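Local coordinates for protein FkbI (Streptomyces hygroscopicus, PDB 1R2J) that binds FAD and probably oxidises an acyl-ACP during synthesis of the methoxymalonyl extender unit of FK520, at residues D36-A41 with G48-G53; E59-V64 with S73-Q78; A82-R87 with G163-V168; A265-D270 with A319-S324. All blocks are in the same frame, centred on the assembly; numbering follows the deposited sequence.

Contact 1 (D36-A41 with G48-G53); sequences DGLLCA and GGLGLG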
loop_
_atom_site.group_PDB
_atom_site.type_symbol
_atom_site.label_atom_id
_atom_site.label_comp_id
_atom_site.label_asym_id
_atom_site.label_seq_id
_atom_site.Cartn_x
_atom_site.Cartn_y
_atom_site.Cartn_z
ATOM N N ASP A 36 14.588 6.208 -9.462
ATOM C CA ASP A 36 14.103 6.080 -10.836
ATOM C C ASP A 36 12.696 6.660 -10.964
ATOM O O ASP A 36 12.140 6.700 -12.061
ATOM C CB ASP A 36 14.054 4.616 -11.292
ATOM C CG ASP A 36 15.434 4.003 -11.484
ATOM O OD1 ASP A 36 16.383 4.738 -11.835
ATOM O OD2 ASP A 36 15.559 2.771 -11.301
ATOM N N GLY A 37 12.117 7.095 -9.848
ATOM C CA GLY A 37 10.772 7.647 -9.882
ATOM C C GLY A 37 9.683 6.585 -9.790
ATOM O O GLY A 37 8.486 6.897 -9.775
ATOM N N LEU A 38 10.088 5.320 -9.750
ATOM C CA LEU A 38 9.123 4.238 -9.644
ATOM C C LEU A 38 8.717 4.261 -8.172
ATOM O O LEU A 38 9.385 4.904 -7.370
ATOM C CB LEU A 38 9.780 2.911 -10.028
ATOM C CG LEU A 38 10.496 2.926 -11.384
ATOM C CD1 LEU A 38 11.369 1.685 -11.511
ATOM C CD2 LEU A 38 9.477 3.002 -12.517
ATOM N N LEU A 39 7.641 3.582 -7.800
ATOM C CA LEU A 39 7.205 3.623 -6.398
ATOM C C LEU A 39 6.606 4.994 -6.111
ATOM O O LEU A 39 5.961 5.196 -5.088
ATOM C CB LEU A 39 8.385 3.396 -5.441
ATOM C CG LEU A 39 8.934 1.982 -5.237
ATOM C CD1 LEU A 39 9.291 1.338 -6.564
ATOM C CD2 LEU A 39 10.141 2.066 -4.342
ATOM N N CYS A 40 6.825 5.913 -7.050
ATOM C CA CYS A 40 6.377 7.301 -6.980
ATOM C C CYS A 40 5.890 7.773 -8.343
ATOM O O CYS A 40 5.702 8.972 -8.550
ATOM C CB CYS A 40 7.567 8.188 -6.625
ATOM S SG CYS A 40 7.457 9.082 -5.119
ATOM N N ALA A 41 5.711 6.832 -9.265
ATOM C CA ALA A 41 5.335 7.128 -10.642
ATOM C C ALA A 41 4.370 8.275 -10.944
ATOM O O ALA A 41 4.521 8.935 -11.969
ATOM C CB ALA A 41 4.847 5.850 -11.324
ATOM N N GLY A 48 10.621 16.051 -10.733
ATOM C CA GLY A 48 11.481 14.940 -11.092
ATOM C C GLY A 48 10.740 13.618 -11.127
ATOM O O GLY A 48 11.353 12.554 -11.180
ATOM N N GLY A 49 9.414 13.683 -11.099
ATOM C CA GLY A 49 8.617 12.470 -11.128
ATOM C C GLY A 49 8.382 11.977 -12.542
ATOM O O GLY A 49 8.730 12.654 -13.514
ATOM N N LEU A 50 7.786 10.796 -12.659
ATOM C CA LEU A 50 7.502 10.200 -13.958
ATOM C C LEU A 50 6.211 10.726 -14.557
ATOM O O LEU A 50 5.962 10.554 -15.747
ATOM C CB LEU A 50 7.429 8.673 -13.833
ATOM C CG LEU A 50 8.746 7.908 -14.005
ATOM C CD1 LEU A 50 9.836 8.536 -13.148
ATOM C CD2 LEU A 50 8.538 6.444 -13.649
ATOM N N GLY A 51 5.384 11.354 -13.729
ATOM C CA GLY A 51 4.125 11.898 -14.213
ATOM C C GLY A 51 3.175 10.885 -14.829
ATOM O O GLY A 51 2.445 11.203 -15.770
ATOM N N LEU A 52 3.168 9.660 -14.318
ATOM C CA LEU A 52 2.266 8.653 -14.864
ATOM C C LEU A 52 0.825 8.866 -14.401
ATOM O O LEU A 52 0.580 9.401 -13.318
ATOM C CB LEU A 52 2.741 7.243 -14.479
ATOM C CG LEU A 52 3.678 6.560 -15.488
ATOM C CD1 LEU A 52 4.834 7.481 -15.825
ATOM C CD2 LEU A 52 4.175 5.227 -14.925
ATOM N N GLY A 53 -0.125 8.459 -15.241
ATOM C CA GLY A 53 -1.530 8.579 -14.896
ATOM C C GLY A 53 -1.902 7.427 -13.975
ATOM O O GLY A 53 -1.065 6.577 -13.704
HETATM O O HOH W 1 7.920 9.577 -10.024
#

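Contact 2 (E59-V64 with S73-Q78); sequences EFTAHV and SVMTSQ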
loop_
_atom_site.group_PDB
_atom_site.type_symbol
_atom_site.label_atom_id
_atom_site.label_comp_id
_atom_site.label_asym_id
_atom_site.label_seq_id
_atom_site.Cartn_x
_atom_site.Cartn_y
_atom_site.Cartn_z
ATOM N N GLU A 59 -1.463 -0.288 -13.391
ATOM C CA GLU A 59 -1.078 -1.562 -13.977
ATOM C C GLU A 59 0.360 -1.884 -13.592
ATOM O O GLU A 59 0.718 -3.047 -13.439
ATOM C CB GLU A 59 -1.241 -1.516 -15.499
ATOM C CG GLU A 59 -2.665 -1.130 -15.903
ATOM C CD GLU A 59 -2.955 -1.308 -17.380
ATOM O OE1 GLU A 59 -2.113 -0.902 -18.210
ATOM O OE2 GLU A 59 -4.039 -1.844 -17.707
ATOM N N PHE A 60 1.179 -0.853 -13.413
ATOM C CA PHE A 60 2.565 -1.066 -13.020
ATOM C C PHE A 60 2.587 -1.607 -11.589
ATOM O O PHE A 60 3.364 -2.513 -11.265
ATOM C CB PHE A 60 3.366 0.242 -13.100
ATOM C CG PHE A 60 4.744 0.151 -12.490
ATOM C CD1 PHE A 60 5.612 -0.883 -12.841
ATOM C CD2 PHE A 60 5.168 1.091 -11.555
ATOM C CE1 PHE A 60 6.882 -0.978 -12.264
ATOM C CE2 PHE A 60 6.430 1.008 -10.973
ATOM C CZ PHE A 60 7.290 -0.029 -11.326
ATOM N N THR A 61 1.721 -1.044 -10.749
ATOM C CA THR A 61 1.604 -1.443 -9.352
ATOM C C THR A 61 1.070 -2.875 -9.285
ATOM O O THR A 61 1.508 -3.674 -8.460
ATOM C CB THR A 61 0.650 -0.486 -8.588
ATOM O OG1 THR A 61 1.209 0.833 -8.585
ATOM C CG2 THR A 61 0.448 -0.945 -7.141
ATOM N N ALA A 62 0.132 -3.186 -10.174
ATOM C CA ALA A 62 -0.449 -4.522 -10.243
ATOM C C ALA A 62 0.650 -5.521 -10.589
ATOM O O ALA A 62 0.752 -6.580 -9.979
ATOM C CB ALA A 62 -1.558 -4.566 -11.309
ATOM N N HIS A 63 1.481 -5.176 -11.568
ATOM C CA HIS A 63 2.558 -6.073 -11.979
ATOM C C HIS A 63 3.556 -6.318 -10.846
ATOM O O HIS A 63 4.001 -7.447 -10.634
ATOM C CB HIS A 63 3.283 -5.518 -13.207
ATOM C CG HIS A 63 4.345 -6.431 -13.733
ATOM N ND1 HIS A 63 5.685 -6.247 -13.467
ATOM C CD2 HIS A 63 4.258 -7.558 -14.477
ATOM C CE1 HIS A 63 6.379 -7.223 -14.024
ATOM N NE2 HIS A 63 5.537 -8.032 -14.642
ATOM N N VAL A 64 3.917 -5.265 -10.120
ATOM C CA VAL A 64 4.842 -5.431 -9.005
ATOM C C VAL A 64 4.158 -6.303 -7.946
ATOM O O VAL A 64 4.787 -7.165 -7.335
ATOM C CB VAL A 64 5.233 -4.072 -8.383
ATOM C CG1 VAL A 64 6.152 -4.294 -7.178
ATOM C CG2 VAL A 64 5.921 -3.212 -9.426
ATOM N N SER A 73 3.971 -2.976 -1.319
ATOM C CA SER A 73 3.550 -2.187 -0.165
ATOM C C SER A 73 4.423 -0.946 0.015
ATOM O O SER A 73 3.944 0.092 0.476
ATOM C CB SER A 73 3.573 -3.045 1.101
ATOM O OG SER A 73 2.536 -4.015 1.062
ATOM N N VAL A 74 5.698 -1.058 -0.353
ATOM C CA VAL A 74 6.622 0.064 -0.248
ATOM C C VAL A 74 6.217 1.129 -1.254
ATOM O O VAL A 74 6.281 2.324 -0.963
ATOM C CB VAL A 74 8.083 -0.379 -0.515
ATOM C CG1 VAL A 74 9.021 0.822 -0.452
ATOM C CG2 VAL A 74 8.502 -1.403 0.522
ATOM N N MET A 75 5.793 0.687 -2.438
ATOM C CA MET A 75 5.348 1.596 -3.491
ATOM C C MET A 75 4.103 2.334 -3.022
ATOM O O MET A 75 3.929 3.521 -3.304
ATOM C CB MET A 75 4.986 0.831 -4.767
ATOM C CG MET A 75 6.128 0.094 -5.422
ATOM S SD MET A 75 5.584 -0.798 -6.906
ATOM C CE MET A 75 4.843 0.555 -7.872
ATOM N N THR A 76 3.219 1.622 -2.327
ATOM C CA THR A 76 1.994 2.249 -1.843
ATOM C C THR A 76 2.318 3.298 -0.777
ATOM O O THR A 76 1.745 4.383 -0.783
ATOM C CB THR A 76 0.967 1.189 -1.283
ATOM O OG1 THR A 76 1.418 0.673 -0.028
ATOM C CG2 THR A 76 0.825 0.023 -2.248
ATOM N N SER A 77 3.245 2.983 0.125
ATOM C CA SER A 77 3.630 3.922 1.175
ATOM C C SER A 77 4.310 5.141 0.551
ATOM O O SER A 77 4.009 6.283 0.903
ATOM C CB SER A 77 4.576 3.251 2.168
ATOM O OG SER A 77 3.920 2.202 2.858
ATOM N N GLN A 78 5.232 4.882 -0.372
ATOM C CA GLN A 78 5.943 5.938 -1.078
ATOM C C GLN A 78 4.936 6.836 -1.778
ATOM O O GLN A 78 4.938 8.057 -1.599
ATOM C CB GLN A 78 6.868 5.347 -2.142
ATOM C CG GLN A 78 8.313 5.149 -1.721
ATOM C CD GLN A 78 8.991 6.446 -1.320
ATOM O OE1 GLN A 78 8.857 6.895 -0.189
ATOM N NE2 GLN A 78 9.716 7.057 -2.252
#

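Contact 3 (A82-R87 with G163-V168); sequences AWTVQR and GAVVVV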
loop_
_atom_site.group_PDB
_atom_site.type_symbol
_atom_site.label_atom_id
_atom_site.label_comp_id
_atom_site.label_asym_id
_atom_site.label_seq_id
_atom_site.Cartn_x
_atom_site.Cartn_y
_atom_site.Cartn_z
ATOM N N ALA A 82 3.889 10.798 -1.027
ATOM C CA ALA A 82 4.058 11.796 -2.076
ATOM C C ALA A 82 2.750 12.522 -2.346
ATOM O O ALA A 82 2.718 13.750 -2.460
ATOM C CB ALA A 82 4.564 11.129 -3.358
ATOM N N TRP A 83 1.675 11.746 -2.461
ATOM C CA TRP A 83 0.341 12.285 -2.709
ATOM C C TRP A 83 -0.094 13.192 -1.563
ATOM O O TRP A 83 -0.611 14.284 -1.784
ATOM C CB TRP A 83 -0.664 11.139 -2.868
ATOM C CG TRP A 83 -2.088 11.588 -2.873
ATOM C CD1 TRP A 83 -3.024 11.367 -1.902
ATOM C CD2 TRP A 83 -2.739 12.356 -3.891
ATOM N NE1 TRP A 83 -4.217 11.951 -2.256
ATOM C CE2 TRP A 83 -4.070 12.563 -3.471
ATOM C CE3 TRP A 83 -2.324 12.890 -5.117
ATOM C CZ2 TRP A 83 -4.993 13.283 -4.235
ATOM C CZ3 TRP A 83 -3.241 13.607 -5.877
ATOM C CH2 TRP A 83 -4.561 13.796 -5.432
ATOM N N THR A 84 0.112 12.727 -0.338
ATOM C CA THR A 84 -0.252 13.501 0.842
ATOM C C THR A 84 0.436 14.873 0.850
ATOM O O THR A 84 -0.185 15.888 1.174
ATOM C CB THR A 84 0.127 12.735 2.129
ATOM O OG1 THR A 84 -0.561 11.478 2.155
ATOM C CG2 THR A 84 -0.254 13.538 3.366
ATOM N N VAL A 85 1.714 14.906 0.485
ATOM C CA VAL A 85 2.455 16.157 0.477
ATOM C C VAL A 85 2.042 17.075 -0.664
ATOM O O VAL A 85 1.988 18.290 -0.506
ATOM C CB VAL A 85 3.983 15.912 0.398
ATOM C CG1 VAL A 85 4.721 17.229 0.373
ATOM C CG2 VAL A 85 4.440 15.077 1.590
ATOM N N GLN A 86 1.732 16.503 -1.816
ATOM C CA GLN A 86 1.350 17.342 -2.931
ATOM C C GLN A 86 -0.132 17.724 -2.882
ATOM O O GLN A 86 -0.594 18.555 -3.664
ATOM C CB GLN A 86 1.724 16.644 -4.240
ATOM C CG GLN A 86 0.638 15.832 -4.879
ATOM C CD GLN A 86 -0.177 16.665 -5.825
ATOM O OE1 GLN A 86 0.371 17.385 -6.659
ATOM N NE2 GLN A 86 -1.496 16.582 -5.705
ATOM N N ARG A 87 -0.874 17.136 -1.948
ATOM C CA ARG A 87 -2.293 17.444 -1.800
ATOM C C ARG A 87 -2.505 18.438 -0.652
ATOM O O ARG A 87 -3.464 19.210 -0.657
ATOM C CB ARG A 87 -3.096 16.168 -1.523
ATOM C CG ARG A 87 -4.611 16.377 -1.458
ATOM C CD ARG A 87 -5.172 16.837 -2.803
ATOM N NE ARG A 87 -6.575 17.250 -2.726
ATOM C CZ ARG A 87 -7.273 17.730 -3.756
ATOM N NH1 ARG A 87 -6.702 17.857 -4.949
ATOM N NH2 ARG A 87 -8.540 18.094 -3.598
ATOM N N GLY A 163 -5.999 18.091 14.009
ATOM C CA GLY A 163 -5.621 17.473 12.751
ATOM C C GLY A 163 -4.524 18.199 11.999
ATOM O O GLY A 163 -4.722 19.300 11.493
ATOM N N ALA A 164 -3.357 17.571 11.925
ATOM C CA ALA A 164 -2.212 18.143 11.234
ATOM C C ALA A 164 -1.325 17.004 10.744
ATOM O O ALA A 164 -1.407 15.885 11.245
ATOM C CB ALA A 164 -1.422 19.051 12.173
ATOM N N VAL A 165 -0.488 17.288 9.751
ATOM C CA VAL A 165 0.412 16.281 9.199
ATOM C C VAL A 165 1.835 16.822 9.197
ATOM O O VAL A 165 2.084 17.908 8.676
ATOM C CB VAL A 165 0.012 15.915 7.758
ATOM C CG1 VAL A 165 0.831 14.733 7.281
ATOM C CG2 VAL A 165 -1.476 15.604 7.694
ATOM N N VAL A 166 2.763 16.060 9.772
ATOM C CA VAL A 166 4.161 16.481 9.852
ATOM C C VAL A 166 5.145 15.485 9.241
ATOM O O VAL A 166 5.070 14.281 9.497
ATOM C CB VAL A 166 4.582 16.725 11.323
ATOM C CG1 VAL A 166 5.960 17.384 11.380
ATOM C CG2 VAL A 166 3.552 17.592 12.014
ATOM N N VAL A 167 6.066 15.996 8.428
ATOM C CA VAL A 167 7.090 15.159 7.806
ATOM C C VAL A 167 8.276 15.185 8.763
ATOM O O VAL A 167 8.958 16.204 8.893
ATOM C CB VAL A 167 7.522 15.717 6.432
ATOM C CG1 VAL A 167 8.610 14.842 5.830
ATOM C CG2 VAL A 167 6.317 15.787 5.498
ATOM N N VAL A 168 8.506 14.063 9.438
ATOM C CA VAL A 168 9.578 13.942 10.417
ATOM C C VAL A 168 10.759 13.092 9.952
ATOM O O VAL A 168 10.581 11.956 9.512
ATOM C CB VAL A 168 9.046 13.318 11.730
ATOM C CG1 VAL A 168 10.106 13.392 12.813
ATOM C CG2 VAL A 168 7.768 14.020 12.165
#

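Contact 4 (A265-D270 with A319-S324); sequences AGHIAD and AQVLAS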
loop_
_atom_site.group_PDB
_atom_site.type_symbol
_atom_site.label_atom_id
_atom_site.label_comp_id
_atom_site.label_asym_id
_atom_site.label_seq_id
_atom_site.Cartn_x
_atom_site.Cartn_y
_atom_site.Cartn_z
ATOM N N ALA A 265 -11.264 -26.877 -13.690
ATOM C CA ALA A 265 -11.553 -25.887 -14.720
ATOM C C ALA A 265 -12.367 -24.775 -14.058
ATOM O O ALA A 265 -12.133 -23.588 -14.295
ATOM C CB ALA A 265 -12.360 -26.522 -15.853
ATOM N N GLY A 266 -13.322 -25.180 -13.221
ATOM C CA GLY A 266 -14.169 -24.226 -12.522
ATOM C C GLY A 266 -13.376 -23.255 -11.669
ATOM O O GLY A 266 -13.686 -22.062 -11.625
ATOM N N HIS A 267 -12.356 -23.765 -10.982
ATOM C CA HIS A 267 -11.508 -22.915 -10.152
ATOM C C HIS A 267 -10.734 -21.945 -11.031
ATOM O O HIS A 267 -10.544 -20.787 -10.674
ATOM C CB HIS A 267 -10.517 -23.753 -9.342
ATOM C CG HIS A 267 -11.150 -24.523 -8.228
ATOM N ND1 HIS A 267 -12.106 -23.978 -7.400
ATOM C CD2 HIS A 267 -10.940 -25.784 -7.780
ATOM C CE1 HIS A 267 -12.459 -24.869 -6.491
ATOM N NE2 HIS A 267 -11.766 -25.973 -6.699
ATOM N N ILE A 268 -10.280 -22.427 -12.182
ATOM C CA ILE A 268 -9.524 -21.585 -13.101
ATOM C C ILE A 268 -10.419 -20.465 -13.623
ATOM O O ILE A 268 -9.996 -19.313 -13.735
ATOM C CB ILE A 268 -8.973 -22.418 -14.268
ATOM C CG1 ILE A 268 -7.983 -23.453 -13.724
ATOM C CG2 ILE A 268 -8.269 -21.516 -15.271
ATOM C CD1 ILE A 268 -7.789 -24.648 -14.629
ATOM N N ALA A 269 -11.667 -20.807 -13.916
ATOM C CA ALA A 269 -12.632 -19.834 -14.409
ATOM C C ALA A 269 -12.905 -18.773 -13.336
ATOM O O ALA A 269 -13.012 -17.578 -13.636
ATOM C CB ALA A 269 -13.931 -20.537 -14.793
ATOM N N ASP A 270 -13.023 -19.211 -12.086
ATOM C CA ASP A 270 -13.291 -18.274 -11.003
ATOM C C ASP A 270 -12.080 -17.375 -10.761
ATOM O O ASP A 270 -12.232 -16.203 -10.428
ATOM C CB ASP A 270 -13.683 -19.026 -9.723
ATOM C CG ASP A 270 -14.966 -19.839 -9.896
ATOM O OD1 ASP A 270 -15.806 -19.466 -10.738
ATOM O OD2 ASP A 270 -15.147 -20.846 -9.189
ATOM N N ALA A 319 -4.418 -21.807 -4.053
ATOM C CA ALA A 319 -3.732 -22.709 -3.138
ATOM C C ALA A 319 -4.346 -24.097 -3.253
ATOM O O ALA A 319 -3.641 -25.100 -3.179
ATOM C CB ALA A 319 -3.841 -22.201 -1.702
ATOM N N GLN A 320 -5.662 -24.150 -3.435
ATOM C CA GLN A 320 -6.364 -25.425 -3.560
ATOM C C GLN A 320 -5.888 -26.163 -4.813
ATOM O O GLN A 320 -5.608 -27.359 -4.774
ATOM C CB GLN A 320 -7.871 -25.187 -3.644
ATOM C CG GLN A 320 -8.701 -26.463 -3.676
ATOM C CD GLN A 320 -8.726 -27.151 -2.332
ATOM O OE1 GLN A 320 -9.053 -28.338 -2.228
ATOM N NE2 GLN A 320 -8.389 -26.404 -1.288
ATOM N N VAL A 321 -5.805 -25.438 -5.923
ATOM C CA VAL A 321 -5.366 -25.998 -7.197
ATOM C C VAL A 321 -3.951 -26.564 -7.111
ATOM O O VAL A 321 -3.706 -27.720 -7.481
ATOM C CB VAL A 321 -5.426 -24.919 -8.307
ATOM C CG1 VAL A 321 -4.844 -25.463 -9.617
ATOM C CG2 VAL A 321 -6.885 -24.484 -8.520
ATOM N N LEU A 322 -3.019 -25.757 -6.611
ATOM C CA LEU A 322 -1.643 -26.214 -6.483
ATOM C C LEU A 322 -1.481 -27.336 -5.476
ATOM O O LEU A 322 -0.558 -28.134 -5.580
ATOM C CB LEU A 322 -0.721 -25.054 -6.111
ATOM C CG LEU A 322 -0.204 -24.354 -7.365
ATOM C CD1 LEU A 322 -1.282 -23.432 -7.925
ATOM C CD2 LEU A 322 1.044 -23.581 -7.027
ATOM N N ALA A 323 -2.380 -27.392 -4.500
ATOM C CA ALA A 323 -2.333 -28.420 -3.477
ATOM C C ALA A 323 -0.956 -28.522 -2.805
ATOM O O ALA A 323 -0.357 -27.513 -2.438
ATOM C CB ALA A 323 -2.740 -29.780 -4.082
ATOM N N SER A 324 -0.446 -29.742 -2.664
ATOM C CA SER A 324 0.841 -29.941 -2.005
ATOM C C SER A 324 1.978 -29.180 -2.663
ATOM O O SER A 324 2.939 -28.807 -1.995
ATOM C CB SER A 324 1.195 -31.430 -1.934
ATOM O OG SER A 324 1.613 -31.921 -3.191
#

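Contact 1 (D36-A41 with G48-G53)
Ala41 and Leu50 run close enough to put their CA atoms 5.0 Å apart, and the two loop segments are tied by one backbone hydrogen bond, from Leu52 N to Ala41 O (2.8 Å, N-H...O angle 166°), with the donor tilted 33° out of the carbonyl plane. A water makes a second, indirect link: it donates to Gly37 O, accepts from Leu50 N at 2.9 Å, and adds a weak bond to Cys40 O. Leu50 is the main side chain across the gap, and its two methyl branches work separately. CD1 presses on the turn at the end of helix 27-35, 3.1 Å from Asp36 O and 3.5 Å from Gly37 CA. Gly37 there has positive phi and closes that helix in a Schellman motif, its CA lying against the Leu50 methyl. CD2 meets Leu38 CD2 at 3.7 Å. Leu38 starts out away from the other segment, but with CG beside its backbone N (chi1 -52°) its far methyl swings back to Leu50. At the other end Leu52 CD2 lies 3.7 Å from Ala41 CB, so Ala41 offers its carbonyl and its methyl to the same residue. The pair of segments belongs to the loop between helices 27-35 and 54-67, and Gly53 is the N-cap of helix 54-67. Leu39 and Cys40 rest on helix 69-88, while Leu38 touches Phe60 and Ala41 touches Asn57 of helix 54-67.

Contact 2 (E59-V64 with S73-Q78)
A Met-aromatic contact between Met75 and Phe60 joins helices 54-67 and 69-88 in the helical N-terminal part of the chain. Met75 runs out extended as far as SD and then bends at chi3 (56°), which turns its methyl toward Phe60 and Thr61. CE lies 3.5 Å from Phe60 CE2, arriving obliquely, while SD stands 5.1 Å from the ring centroid, 32° off the ring normal. The same CE reaches Thr61 OG1 at 3.7 Å; that hydroxyl is hydrogen-bonded one turn back to Asn57 O. The short segments run antiparallel at 146°, their axes 10.4 Å apart, successive helices that double back on each other as in the N-terminal helical domain of acyl-CoA dehydrogenases. Val64 packs on the sulfur: its CG2 touches Met75 SD at 3.5 Å and also sits 3.7 Å above the Phe60 plane, offset toward the rim. All four residues are buried, and no hydrogen bond crosses between the segments. Leu39 packs on Met75 from the preceding loop, Leu8 on Phe60 from helix 5-12. The Met75 side chain is about 12 Å from the bound FAD.

Contact 3 (A82-R87 with G163-V168)
With OG1 beside the backbone N (chi1 -60°), Thr84 has its methyl CG2 anti to that N, and this branch meets Val165 CG1 across a 4.2 Å gap. One residue on, Val85 has its CG1 in the corresponding anti position (chi1 179°), and it is the other methyl, CG2, that meets Val167 CG2 at 4.4 Å. These two loose methyl-to-methyl contacts are all that bridges the segments; no hydrogen bond crosses, and the nearest CA atoms, those of Val85 and Val167, are 8.7 Å apart. The strand presents every second residue to the helix: Val165 and Val167 point toward it, whereas Val166 and Val168 face the other way and touch Val201 of strand 199-202. Phe97 of helix 91-100 packs on both Val85 and Val167, so a third element flanks the valine pair. The polar branch of Thr84 is occupied along its own helix and beyond it, OG1 being hydrogen-bonded to Met80 O and to Ser221 OG. Strand 164-169 is itself held on both edges by backbone bonds, Val166 with Val154 on one and Val167 with Ala205 on the other. The Thr84 side chain lies about 5 Å from that of Val109, a residue that binds FAD, and about 10 Å from the bound FAD. Here a helix of the N-terminal domain packs on the beta-sheet of the middle domain, an interdomain seam that belongs to the acyl-CoA dehydrogenase fold and runs close to FAD-binding Val109.

Contact 4 (A265-D270 with A319-S324)
Helix-to-helix packing near the surface of the C-terminal helical domain brings His267 of helix 262-287 against Gln320 and Val321 of helix 297-322; the centre of the contact lies about 27 Å from that of the chain. The closest touch is aliphatic: His267 CB lies 3.8 Å from Val321 CG2. With CG1 of Val321 anti to the backbone N (chi1 175°), the branch beside that N, CG2, is the one that touches His267. The bonds from CA to CB of both His267 and Val321 point toward the opposing segment, and His267 carries CG beside its own backbone N (chi1 -72°). Farther out, His267 NE2 comes 4.3 Å from Gln320 CG, a loose touch; both partners meet the ring obliquely. The CA atoms of His267 and Val321 are 7.5 Å apart, no hydrogen bond crosses, and only 123 Å² is buried in all. Helices 219-248, 262-287, 297-322 and 332-345 probably correspond to the C-terminal helical bundle of acyl-CoA dehydrogenases, and this contact joins the second to the third. Helix 219-248 packs against both: Val321 touches Ala244, and Ile268 touches Val245 and Ala248. Helix 332-345 is reached from the 319-324 segment, where Ala319 and Leu322 touch Val333.

How the contacts relate
From the N terminus the four contacts follow one another in series, none nesting or crossing. Contact 1 closes a tight loop with six residues between its segments, and contact 2 closes the turn between two successive helices. These two touch, their centres 11 Å apart, with Leu39 O 3.1 Å from Gln78 CB. Contact 3 spans 75 residues and carries helix 69-88, already used by contact 2, onto the middle-domain sheet; Cys40 SG of contact 1 reaches Ala82 CB at 4.0 Å. Contact 4 stands apart, joining helices of the C-terminal bundle, its centre about 43 Å from that of contact 3 and on the opposite side of the chain's centre.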